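Local structure of esterase (5EGN) at residues A163-H168 / G241-L246. The protein degrades N-acyl homoserine lactones, the signals of bacterial quorum sensing, and probably hydrolyses carboxylic esters as an alpha/beta-hydrolase-fold enzyme. The protein carries 2 engineered substitutions. Sequence-based numbering, arbitrary orientation.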
# COMPACT_ATOMS: atom_id res chain seq x y z
N ALA A 163 -11.95 -2.79 7.75
CA ALA A 163 -10.98 -3.49 8.60
C ALA A 163 -9.66 -2.72 8.71
O ALA A 163 -9.20 -2.42 9.82
CB ALA A 163 -10.73 -4.89 8.05
N VAL A 164 -9.05 -2.40 7.57
CA VAL A 164 -7.75 -1.75 7.57
C VAL A 164 -7.84 -0.32 8.12
O VAL A 164 -6.88 0.18 8.71
CB VAL A 164 -7.12 -1.73 6.14
CG1 VAL A 164 -7.83 -0.73 5.23
CG2 VAL A 164 -5.64 -1.40 6.22
N MET A 165 -9.00 0.31 7.95
CA MET A 165 -9.16 1.67 8.44
C MET A 165 -9.34 1.68 9.95
O MET A 165 -8.86 2.59 10.64
CB MET A 165 -10.33 2.37 7.76
CG MET A 165 -9.99 3.74 7.23
SD MET A 165 -8.64 3.69 6.03
CE MET A 165 -9.45 2.85 4.66
N LYS A 166 -10.02 0.66 10.47
CA LYS A 166 -10.14 0.50 11.91
C LYS A 166 -8.80 0.12 12.51
O LYS A 166 -8.51 0.41 13.68
CB LYS A 166 -11.20 -0.55 12.26
CG LYS A 166 -12.60 0.01 12.38
CD LYS A 166 -13.57 -1.03 12.95
CE LYS A 166 -14.98 -0.46 13.07
NZ LYS A 166 -15.93 -1.45 13.64
N ALA A 167 -7.97 -0.54 11.71
CA ALA A 167 -6.63 -0.92 12.14
C ALA A 167 -5.69 0.27 12.18
O ALA A 167 -4.80 0.34 13.04
CB ALA A 167 -6.08 -1.99 11.22
N HIS A 168 -5.88 1.22 11.26
CA HIS A 168 -5.00 2.38 11.14
C HIS A 168 -4.85 3.19 12.43
O HIS A 168 -3.75 3.58 12.80
CB HIS A 168 -5.48 3.29 10.02
CG HIS A 168 -4.83 3.02 8.69
ND1 HIS A 168 -3.47 3.15 8.49
CD2 HIS A 168 -5.35 2.65 7.50
CE1 HIS A 168 -3.19 2.85 7.24
NE2 HIS A 168 -4.31 2.55 6.61
N GLY A 241 -18.45 5.64 -0.05
CA GLY A 241 -18.37 6.45 1.15
C GLY A 241 -17.19 7.41 1.13
O GLY A 241 -17.11 8.29 0.28
N HIS A 242 -16.26 7.22 2.07
CA HIS A 242 -15.15 8.16 2.26
C HIS A 242 -13.93 7.82 1.40
O HIS A 242 -13.08 8.68 1.17
CB HIS A 242 -14.74 8.18 3.74
CG HIS A 242 -14.10 9.46 4.17
ND1 HIS A 242 -14.72 10.68 4.07
CD2 HIS A 242 -12.89 9.71 4.73
CE1 HIS A 242 -13.93 11.63 4.54
NE2 HIS A 242 -12.81 11.06 4.95
N PHE A 243 -13.86 6.59 0.93
CA PHE A 243 -12.65 6.12 0.27
C PHE A 243 -12.90 5.61 -1.15
O PHE A 243 -12.79 4.42 -1.41
CB PHE A 243 -11.98 5.03 1.10
CG PHE A 243 -11.91 5.35 2.57
CD1 PHE A 243 -10.91 6.18 3.06
CD2 PHE A 243 -12.84 4.84 3.46
CE1 PHE A 243 -10.83 6.48 4.41
CE2 PHE A 243 -12.77 5.14 4.80
CZ PHE A 243 -11.77 5.96 5.28
N TYR A 244 -13.21 6.54 -2.05
CA TYR A 244 -13.45 6.21 -3.46
C TYR A 244 -12.25 5.49 -4.09
O TYR A 244 -12.42 4.61 -4.93
CB TYR A 244 -13.77 7.49 -4.24
CG TYR A 244 -14.33 7.26 -5.63
CD1 TYR A 244 -14.90 6.05 -5.99
CD2 TYR A 244 -14.28 8.27 -6.59
CE1 TYR A 244 -15.41 5.85 -7.26
CE2 TYR A 244 -14.79 8.08 -7.85
CZ TYR A 244 -15.35 6.87 -8.19
OH TYR A 244 -15.86 6.67 -9.45
N GLN A 245 -11.04 5.87 -3.67
CA GLN A 245 -9.84 5.30 -4.26
C GLN A 245 -9.64 3.84 -3.86
O GLN A 245 -8.86 3.12 -4.49
CB GLN A 245 -8.60 6.13 -3.87
CG GLN A 245 -8.08 5.88 -2.47
CD GLN A 245 -8.75 6.75 -1.43
OE1 GLN A 245 -9.97 6.78 -1.31
NE2 GLN A 245 -7.94 7.48 -0.67
N LEU A 246 -10.34 3.41 -2.83
CA LEU A 246 -10.27 2.02 -2.38
C LEU A 246 -11.55 1.25 -2.69
O LEU A 246 -11.51 0.06 -3.00
CB LEU A 246 -9.98 1.95 -0.88
CG LEU A 246 -8.51 2.10 -0.46
CD1 LEU A 246 -8.38 1.89 1.04
CD2 LEU A 246 -7.64 1.12 -1.23
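Met165, on helix 159-168, faces Phe243 at the N-cap position of the short helix 244-247, and the backbones stay well apart, their closest CA atoms, those of Met165 and Phe243, being 9.9 Å from each other. Side chains alone bridge that distance, without a hydrogen bond. The flexible thioether of Met165 bends at chi2 (59°) and chi3 (68°), curling its end over the Phe243 ring. Its methyl sits over the ring centre as a CH-pi contact, Met165 CE lying 3.8 Å from the Phe243 centroid and almost on the ring normal. The sulfur completes a Met-aromatic contact but stands obliquely, Met165 SD being 4.3 Å from the same centroid. Nearer the rim, Met165 CG approaches Phe243 CZ. A flat aromatic suits this place because it offers a broad apolar face; its other face is covered toward the rim by CB of the preceding His242. Leu246, one turn on from the N-cap, meets the methionine tip to tip, with its CD1 3.9 Å from Met165 CE, so the methyl touches the ring face and, roughly at right angles to it, the branched end of Leu246. Behind the ring, His242 ND1 hydrogen-bonds Asp214, and the His242 side chain touches Ser93 of the GxSxG sequence, a grouping consistent with the catalytic triad of this fold. Leu246 also packs on Phe37 of the second subunit. The contact thus joins helix 159-168 to the histidine-bearing loop and the short helix 244-247 that follows it, through buried apolar surface, with little of the directionality of hydrogen bonds.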